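Local coordinates for protein phosphoinositol-specific phospholipase C (Pseudomonas sp., PDB 5FYP) that probably cleaves phosphoinositides as a calcium-dependent phospholipase C, using a calcium site within a TIM-barrel-like fold, at residues V44-L49 with P113-L118; A24-Y29 with L279-R284. All coordinates share one frame; numbering follows the deposited sequence.

Interaction 1 (V44-L49 with P113-L118); sequences VRTLEL and PITLIL. With CA (calcium ion), chain I.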
ATOM      1  N   VAL A  44     -10.393   2.626   9.519  1.00  9.83           N
ATOM      2  CA  VAL A  44     -10.056   2.338   8.115  1.00  9.20           C
ATOM      3  C   VAL A  44      -9.296   1.014   8.033  1.00  8.55           C
ATOM      4  O   VAL A  44      -8.871   0.457   9.053  1.00  9.81           O
ATOM      5  CB  VAL A  44      -9.257   3.469   7.435  1.00  9.07           C
ATOM      6  CG1 VAL A  44     -10.077   4.766   7.363  1.00  9.96           C
ATOM      7  CG2 VAL A  44      -7.922   3.722   8.114  1.00  9.88           C
ATOM      8  N   ARG A  45      -9.062   0.544   6.802  1.00  8.45           N
ATOM      9  CA  ARG A  45      -8.327  -0.675   6.502  1.00  8.59           C
ATOM     10  C   ARG A  45      -7.105  -0.429   5.622  1.00  8.12           C
ATOM     11  O   ARG A  45      -6.476  -1.384   5.202  1.00  9.46           O
ATOM     12  CB  ARG A  45      -9.226  -1.766   5.905  1.00  8.93           C
ATOM     13  CG  ARG A  45     -10.298  -2.257   6.856  1.00  9.80           C
ATOM     14  CD  ARG A  45      -9.802  -3.324   7.798  1.00 10.42           C
ATOM     15  NE  ARG A  45     -10.799  -3.625   8.858  1.00  9.99           N
ATOM     16  CZ  ARG A  45     -10.930  -2.918   9.971  1.00 11.93           C
ATOM     17  NH1 ARG A  45     -10.157  -1.876  10.223  1.00 11.40           N
ATOM     18  NH2 ARG A  45     -11.841  -3.255  10.867  1.00 12.22           N
ATOM     19  N   THR A  46      -6.756   0.834   5.403  1.00  8.10           N
ATOM     20  CA  THR A  46      -5.567   1.192   4.600  1.00  7.90           C
ATOM     21  C   THR A  46      -4.776   2.206   5.373  1.00  7.73           C
ATOM     22  O   THR A  46      -5.279   3.304   5.678  1.00  8.50           O
ATOM     23  CB  THR A  46      -5.978   1.668   3.204  1.00  8.46           C
ATOM     24  OG1 THR A  46      -6.645   0.597   2.520  1.00  9.58           O
ATOM     25  CG2 THR A  46      -4.749   2.045   2.375  1.00  8.53           C
ATOM     26  N   LEU A  47      -3.523   1.846   5.668  1.00  7.95           N
ATOM     27  CA  LEU A  47      -2.611   2.604   6.554  1.00  8.89           C
ATOM     28  C   LEU A  47      -1.341   2.938   5.821  1.00  8.78           C
ATOM     29  O   LEU A  47      -1.173   2.580   4.656  1.00 11.04           O
ATOM     30  CB  LEU A  47      -2.272   1.769   7.824  1.00 11.01           C
ATOM     31  CG  LEU A  47      -3.380   1.630   8.896  1.00 15.45           C
ATOM     32  CD1 LEU A  47      -4.718   1.078   8.531  1.00 19.86           C
ATOM     33  CD2 LEU A  47      -2.788   0.899  10.071  1.00 13.83           C
ATOM     34  N   GLU A  48      -0.445   3.689   6.464  1.00  7.67           N
ATOM     35  CA  GLU A  48       0.778   4.174   5.806  1.00  7.69           C
ATOM     36  C   GLU A  48       1.900   4.272   6.827  1.00  7.67           C
ATOM     37  O   GLU A  48       1.687   4.734   7.942  1.00  9.10           O
ATOM     38  CB  GLU A  48       0.560   5.534   5.146  1.00  7.98           C
ATOM     39  CG  GLU A  48       1.775   6.079   4.409  1.00  7.84           C
ATOM     40  CD  GLU A  48       1.487   7.288   3.548  1.00  8.10           C
ATOM     41  OE1 GLU A  48       0.423   7.909   3.723  1.00  9.15           O
ATOM     42  OE2 GLU A  48       2.360   7.621   2.695  1.00 10.30           O
ATOM     43  N   LEU A  49       3.094   3.886   6.388  1.00  7.47           N
ATOM     44  CA  LEU A  49       4.331   4.002   7.138  1.00  7.81           C
ATOM     45  C   LEU A  49       5.388   4.623   6.252  1.00  7.73           C
ATOM     46  O   LEU A  49       5.653   4.103   5.173  1.00  9.58           O
ATOM     47  CB  LEU A  49       4.815   2.621   7.627  1.00  8.78           C
ATOM     48  CG  LEU A  49       3.937   1.977   8.677  1.00  9.30           C
ATOM     49  CD1 LEU A  49       4.140   0.487   8.765  1.00 10.77           C
ATOM     50  CD2 LEU A  49       4.150   2.646  10.034  1.00 10.09           C
ATOM     51  N   PRO A 113      -9.498  -7.101   4.099  1.00 10.54           N
ATOM     52  CA  PRO A 113      -8.062  -7.051   3.867  1.00  9.72           C
ATOM     53  C   PRO A 113      -7.457  -5.700   4.224  1.00  8.70           C
ATOM     54  O   PRO A 113      -8.030  -4.651   3.894  1.00  9.99           O
ATOM     55  CB  PRO A 113      -7.932  -7.346   2.375  1.00  9.30           C
ATOM     56  CG  PRO A 113      -9.291  -7.031   1.808  1.00 10.03           C
ATOM     57  CD  PRO A 113     -10.232  -7.484   2.892  1.00 10.01           C
ATOM     58  N   ILE A 114      -6.295  -5.750   4.871  1.00  9.10           N
ATOM     59  CA  ILE A 114      -5.567  -4.533   5.255  1.00  8.47           C
ATOM     60  C   ILE A 114      -4.522  -4.222   4.194  1.00  8.15           C
ATOM     61  O   ILE A 114      -3.783  -5.114   3.808  1.00  9.80           O
ATOM     62  CB  ILE A 114      -4.884  -4.713   6.601  1.00  9.59           C
ATOM     63  CG1 ILE A 114      -5.912  -4.926   7.706  1.00 11.00           C
ATOM     64  CG2 ILE A 114      -3.960  -3.541   6.923  1.00  9.51           C
ATOM     65  CD1 ILE A 114      -5.324  -5.501   8.983  1.00 12.53           C
ATOM     66  N   THR A 115      -4.484  -2.976   3.764  1.00  7.74           N
ATOM     67  CA  THR A 115      -3.477  -2.520   2.821  1.00  7.62           C
ATOM     68  C   THR A 115      -2.545  -1.558   3.557  1.00  7.57           C
ATOM     69  O   THR A 115      -2.998  -0.595   4.179  1.00  8.15           O
ATOM     70  CB  THR A 115      -4.106  -1.848   1.597  1.00  7.88           C
ATOM     71  OG1 THR A 115      -4.961  -2.782   0.940  1.00  9.02           O
ATOM     72  CG2 THR A 115      -3.067  -1.404   0.590  1.00  9.19           C
ATOM     73  N   LEU A 116      -1.248  -1.827   3.491  1.00  7.31           N
ATOM     74  CA  LEU A 116      -0.216  -0.989   4.127  1.00  7.49           C
ATOM     75  C   LEU A 116       0.651  -0.359   3.060  1.00  6.65           C
ATOM     76  O   LEU A 116       1.351  -1.053   2.323  1.00  8.30           O
ATOM     77  CB  LEU A 116       0.676  -1.780   5.052  1.00  9.97           C
ATOM     78  CG  LEU A 116       0.101  -2.513   6.191  1.00 12.41           C
ATOM     79  CD1 LEU A 116       1.215  -3.113   7.052  1.00 14.16           C
ATOM     80  CD2 LEU A 116      -0.775  -1.609   7.045  1.00 13.02           C
ATOM     81  N   ILE A 117       0.598   0.962   3.001  1.00  6.73           N
ATOM     82  CA  ILE A 117       1.437   1.738   2.092  1.00  7.07           C
ATOM     83  C   ILE A 117       2.763   1.986   2.799  1.00  7.25           C
ATOM     84  O   ILE A 117       2.830   2.613   3.840  1.00  9.90           O
ATOM     85  CB  ILE A 117       0.760   3.096   1.759  1.00  8.84           C
ATOM     86  CG1 ILE A 117      -0.703   2.893   1.245  1.00  9.54           C
ATOM     87  CG2 ILE A 117       1.616   3.945   0.822  1.00 10.84           C
ATOM     88  CD1 ILE A 117      -0.867   2.029   0.021  1.00 10.08           C
ATOM     89  N   LEU A 118       3.829   1.428   2.225  1.00  7.12           N
ATOM     90  CA  LEU A 118       5.182   1.516   2.750  1.00  7.00           C
ATOM     91  C   LEU A 118       5.925   2.526   1.887  1.00  6.69           C
ATOM     92  O   LEU A 118       6.355   2.206   0.775  1.00  7.40           O
ATOM     93  CB  LEU A 118       5.826   0.140   2.775  1.00  8.10           C
ATOM     94  CG  LEU A 118       5.015  -0.928   3.527  1.00  8.97           C
ATOM     95  CD1 LEU A 118       5.697  -2.275   3.401  1.00 10.29           C
ATOM     96  CD2 LEU A 118       4.783  -0.568   4.969  1.00 11.04           C
TER
HETATM   97 CA    CA I1303       4.096   9.151   3.300  0.80 12.02          CA
HETATM   98  O   HOH W   1      -7.451  -2.501   2.264  1.00  9.02           O
HETATM   99  O   HOH W   2       3.060  10.790   1.881  1.00 23.49           O
HETATM  100  O   HOH W   3       5.387  11.185   3.525  1.00 14.45           O

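Interaction 2 (A24-Y29 with L279-R284); sequences ACHNCY and LSAYYR. With CA (calcium ion), chain I.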
ATOM      1  N   ALA A  24      -8.466   5.979   3.067  1.00  7.76           N
ATOM      2  CA  ALA A  24      -7.156   5.561   3.555  1.00  7.66           C
ATOM      3  C   ALA A  24      -6.603   6.668   4.427  1.00  7.53           C
ATOM      4  O   ALA A  24      -6.973   7.837   4.313  1.00  8.19           O
ATOM      5  CB  ALA A  24      -6.224   5.286   2.388  1.00  8.35           C
ATOM      6  N   CYS A  25      -5.660   6.319   5.303  1.00  8.24           N
ATOM      7  CA  CYS A  25      -4.968   7.354   6.038  1.00  8.79           C
ATOM      8  C   CYS A  25      -3.888   7.992   5.170  1.00  9.42           C
ATOM      9  O   CYS A  25      -3.504   7.447   4.180  1.00 14.50           O
ATOM     10  CB  CYS A  25      -4.348   6.810   7.325  1.00  9.37           C
ATOM     11  SG  CYS A  25      -2.692   6.165   7.144  1.00 11.24           S
ATOM     12  N   HIS A  26      -3.391   9.140   5.605  1.00  7.76           N
ATOM     13  CA  HIS A  26      -2.191   9.730   5.059  1.00  7.52           C
ATOM     14  C   HIS A  26      -1.207   9.920   6.224  1.00  7.16           C
ATOM     15  O   HIS A  26      -1.475  10.705   7.141  1.00  8.64           O
ATOM     16  CB  HIS A  26      -2.484  11.047   4.357  1.00  8.31           C
ATOM     17  CG  HIS A  26      -1.323  11.595   3.580  1.00  8.91           C
ATOM     18  ND1 HIS A  26      -1.475  12.669   2.749  1.00  9.72           N
ATOM     19  CD2 HIS A  26      -0.022  11.229   3.481  1.00 11.85           C
ATOM     20  CE1 HIS A  26      -0.308  12.959   2.195  1.00 10.97           C
ATOM     21  NE2 HIS A  26       0.587  12.110   2.629  1.00 13.48           N
ATOM     22  N   ASN A  27      -0.114   9.164   6.227  1.00  7.64           N
ATOM     23  CA  ASN A  27       0.918   9.307   7.253  1.00  7.80           C
ATOM     24  C   ASN A  27       0.393   9.085   8.668  1.00  8.53           C
ATOM     25  O   ASN A  27       0.850   9.727   9.633  1.00  9.25           O
ATOM     26  CB  ASN A  27       1.645  10.627   7.164  1.00  9.54           C
ATOM     27  CG  ASN A  27       2.559  10.720   5.957  1.00 11.12           C
ATOM     28  OD1 ASN A  27       2.722   9.784   5.177  1.00  9.71           O
ATOM     29  ND2 ASN A  27       3.066  11.868   5.764  1.00 16.65           N
ATOM     30  N   CYS A  28      -0.513   8.116   8.844  1.00  8.32           N
ATOM     31  CA  CYS A  28      -1.130   7.918  10.160  1.00  9.08           C
ATOM     32  C   CYS A  28      -0.278   7.309  11.246  1.00  9.25           C
ATOM     33  O   CYS A  28      -0.754   7.136  12.364  1.00 11.52           O
ATOM     34  CB  CYS A  28      -2.430   7.154  10.070  1.00 10.00           C
ATOM     35  SG  CYS A  28      -2.324   5.566   9.254  1.00 12.14           S
ATOM     36  N   TYR A  29       0.970   7.002  10.919  1.00  8.86           N
ATOM     37  CA  TYR A  29       1.980   6.691  11.930  1.00  8.90           C
ATOM     38  C   TYR A  29       2.424   7.911  12.744  1.00  9.78           C
ATOM     39  O   TYR A  29       3.069   7.765  13.787  1.00 10.43           O
ATOM     40  CB  TYR A  29       3.217   6.066  11.233  1.00  8.40           C
ATOM     41  CG  TYR A  29       3.983   7.055  10.405  1.00  8.96           C
ATOM     42  CD1 TYR A  29       4.921   7.892  10.999  1.00  9.23           C
ATOM     43  CD2 TYR A  29       3.707   7.260   9.063  1.00  8.10           C
ATOM     44  CE1 TYR A  29       5.551   8.880  10.264  1.00  9.72           C
ATOM     45  CE2 TYR A  29       4.330   8.246   8.338  1.00  8.90           C
ATOM     46  CZ  TYR A  29       5.251   9.068   8.963  1.00  9.22           C
ATOM     47  OH  TYR A  29       5.853  10.103   8.277  1.00 10.88           O
ATOM     48  N   LEU A 279      -8.169   4.123  -3.299  1.00  6.85           N
ATOM     49  CA  LEU A 279      -7.649   4.479  -1.975  1.00  6.80           C
ATOM     50  C   LEU A 279      -7.474   5.995  -1.917  1.00  7.08           C
ATOM     51  O   LEU A 279      -6.583   6.540  -2.577  1.00  7.66           O
ATOM     52  CB  LEU A 279      -6.315   3.766  -1.717  1.00  6.73           C
ATOM     53  CG  LEU A 279      -6.286   2.267  -1.920  1.00  7.24           C
ATOM     54  CD1 LEU A 279      -4.870   1.724  -1.755  1.00  7.33           C
ATOM     55  CD2 LEU A 279      -7.257   1.487  -1.038  1.00  8.06           C
ATOM     56  N   SER A 280      -8.331   6.668  -1.160  1.00  6.90           N
ATOM     57  CA  SER A 280      -8.275   8.112  -1.025  1.00  7.41           C
ATOM     58  C   SER A 280      -7.643   8.447   0.305  1.00  7.33           C
ATOM     59  O   SER A 280      -8.238   8.187   1.358  1.00  7.81           O
ATOM     60  CB  SER A 280      -9.681   8.718  -1.070  1.00  7.96           C
ATOM     61  OG  SER A 280     -10.244   8.594  -2.356  1.00 10.40           O
ATOM     62  N   ALA A 281      -6.417   8.991   0.265  1.00  7.33           N
ATOM     63  CA  ALA A 281      -5.650   9.203   1.490  1.00  7.53           C
ATOM     64  C   ALA A 281      -5.988  10.537   2.127  1.00  7.48           C
ATOM     65  O   ALA A 281      -5.869  11.574   1.479  1.00  8.94           O
ATOM     66  CB  ALA A 281      -4.180   9.135   1.177  1.00  9.06           C
ATOM     67  N   TYR A 282      -6.360  10.492   3.401  1.00  7.53           N
ATOM     68  CA  TYR A 282      -6.701  11.677   4.181  1.00  7.52           C
ATOM     69  C   TYR A 282      -5.922  11.722   5.479  1.00  8.12           C
ATOM     70  O   TYR A 282      -5.855  10.730   6.211  1.00  8.33           O
ATOM     71  CB  TYR A 282      -8.167  11.681   4.563  1.00  7.98           C
ATOM     72  CG  TYR A 282      -9.125  11.833   3.430  1.00  8.38           C
ATOM     73  CD1 TYR A 282      -9.622  10.720   2.771  1.00  8.67           C
ATOM     74  CD2 TYR A 282      -9.609  13.084   3.042  1.00  9.25           C
ATOM     75  CE1 TYR A 282     -10.543  10.842   1.753  1.00  9.21           C
ATOM     76  CE2 TYR A 282     -10.541  13.217   2.019  1.00 10.83           C
ATOM     77  CZ  TYR A 282     -10.991  12.094   1.385  1.00  9.88           C
ATOM     78  OH  TYR A 282     -11.933  12.188   0.407  1.00 11.10           O
ATOM     79  N   TYR A 283      -5.400  12.898   5.814  1.00  8.08           N
ATOM     80  CA  TYR A 283      -4.833  13.099   7.148  1.00  8.53           C
ATOM     81  C   TYR A 283      -5.885  12.805   8.230  1.00  8.88           C
ATOM     82  O   TYR A 283      -5.618  12.091   9.199  1.00  9.70           O
ATOM     83  CB  TYR A 283      -4.313  14.511   7.294  1.00  9.54           C
ATOM     84  CG  TYR A 283      -3.176  14.824   6.372  1.00  9.97           C
ATOM     85  CD1 TYR A 283      -1.938  14.186   6.524  1.00 10.54           C
ATOM     86  CD2 TYR A 283      -3.282  15.788   5.364  1.00 10.37           C
ATOM     87  CE1 TYR A 283      -0.862  14.489   5.703  1.00 11.81           C
ATOM     88  CE2 TYR A 283      -2.227  16.087   4.521  1.00 11.84           C
ATOM     89  CZ  TYR A 283      -1.009  15.446   4.708  1.00 12.16           C
ATOM     90  OH  TYR A 283       0.072  15.758   3.920  1.00 15.35           O
ATOM     91  N   ARG A 284      -7.063  13.397   8.049  1.00  8.74           N
ATOM     92  CA  ARG A 284      -8.209  13.307   9.002  1.00  9.27           C
ATOM     93  C   ARG A 284      -9.158  12.216   8.479  1.00  9.21           C
ATOM     94  O   ARG A 284     -10.270  12.476   8.028  1.00 10.84           O
ATOM     95  CB  ARG A 284      -8.900  14.650   9.152  1.00 10.82           C
ATOM     96  CG  ARG A 284      -7.950  15.779   9.575  1.00 13.53           C
ATOM     97  CD  ARG A 284      -8.568  17.176   9.540  1.00 16.06           C
ATOM     98  NE  ARG A 284      -9.700  17.320  10.404  1.00 16.68           N
ATOM     99  CZ  ARG A 284     -10.522  18.357  10.369  1.00 16.97           C
ATOM    100  NH1 ARG A 284     -10.402  19.369   9.445  1.00 12.66           N
ATOM    101  NH2 ARG A 284     -11.533  18.402  11.237  1.00 17.76           N
TER
HETATM  102 CA    CA I1303       4.096   9.151   3.300  0.80 12.02          CA
HETATM  103  O   HOH W   4      -3.922  13.508   1.787  1.00  9.54           O
HETATM  104  O   HOH W   5      -3.594  10.070   8.803  1.00  9.67           O
HETATM  105  O   HOH W   2       3.060  10.790   1.881  1.00 23.49           O
HETATM  106  O   HOH W   3       5.387  11.185   3.525  1.00 14.45           O

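Interaction 1 (V44-L49 with P113-L118)
Thr46 and Thr115 sit side by side on neighbouring parallel strands and point the same way. Both hold the hydroxyl beside the backbone N (chi1 -62° and -60°), and these matching torsions run the side chains alongside each other, with Thr46 OG1 3.6 Å from Thr115 CB. Thr46 OG1 hydrogen-bonds to Gln22, whereas Thr115 OG1 lies 2.8 Å from a water that is also within hydrogen-bonding distance of Pro113 O. A valine in place of Thr46 would keep the branched shape but would probably leave the Gln22 amide without its hydroxyl mate.

Further along this face Glu48 passes Ile117 at an angle, its CG 4.1 Å from Ile117 CB. With CG anti to the backbone N (chi1 -178°) and the chain extended, Glu48 OE2 reaches the calcium ion at 2.4 Å while OE1 forms a salt bridge with Arg260; the long acidic chain suits a place that needs both.

On the reverse face the two strands contribute leucines, an apolar layer: Leu116 CD2 folds back to 3.8 Å from Leu47 CB, and Leu118 CD2 meets Leu49 CD1 at 4.0 Å. Regular parallel pairing includes Leu47 N to Thr115 O at 2.9 Å.

Strand 184-189 flanks the other edge of strand 114-120, and helix 94-107 covers Leu49, Arg45 and Ile114. Strand 20-25 borders the other edge of strand 46-52, where Thr46 also packs on Ala24, as befits a barrel wall.

Interaction 2 (A24-Y29 with L279-R284)
His26 lays its imidazole flat on the phenol ring of Tyr283 in an offset stack, the centroids 4.3 Å apart and the planes only 10° from parallel. Behind the stack, the strand ends pair in parallel: Ala24 N bonds to Ser280 O at 2.8 Å, and Ala24 O accepts the N-H of Tyr282. A third bond, from His26 N to Tyr282 O, is weak, as the pairing gives way to loop. Alanine suits both positions of the bridge between Ala24 and Ala281, whose methyls share one face: small side chains let the strands pair closely and leave room for His26 beside Ala281. The Ala281 methyl also touches His26 CB and lies near Cys25 O.

The histidine can be followed outward. Its CB rests over the Tyr283 face, giving a CH-pi contact. Because CG is anti to the backbone N (chi1 -171°), the ring continues along the tyrosine instead of turning off it. His26 CG lies 3.6 Å from Tyr283 CE1, and His26 ND1 stands 3.4 Å from Tyr283 CZ, toward the rim. His26 ND1 also meets a water at 2.8 Å that donates to Ala281 O. At the end of the ring, His26 CE1 comes 3.3 Å from Tyr283 OH. His26 NE2 meets another water, itself one of the calcium ligands. Tyr283 is steadied in turn by its backbone N bonding to Asp265 and its ring meeting Tyr33.

The next residue, Asn27, binds calcium, and the disulfide between Cys25 and Cys28 staples the turn carrying it. Chemically, His26 belongs to the second shell of the metal: it meets the ion through water, while the aromatic stack and waters at both ring nitrogens restrain its tilt and rotation.

The two contacts lie with centres about 9 Å apart, and interaction 1 is nested within the long chain loop that interaction 2 closes: 24-29 comes first, then 44-49, 113-118 and finally 279-284. Strands 20-25 and 46-52 are consecutive and adjacent, joined by a probable bond from Cys25 N to Thr46 O, 3.1 Å long. The strand order around this wall therefore runs 279-282, 20-25, 46-52, 114-120, bringing early and late parts of the chain together as in a TIM barrel. Both contacts end at the same calcium ion and share two of its waters; Glu48 OE1 also probably accepts the Asn27 N-H, with Glu48 OE1 and Asn27 N 2.9 Å apart, tying one ligand's position to the other's.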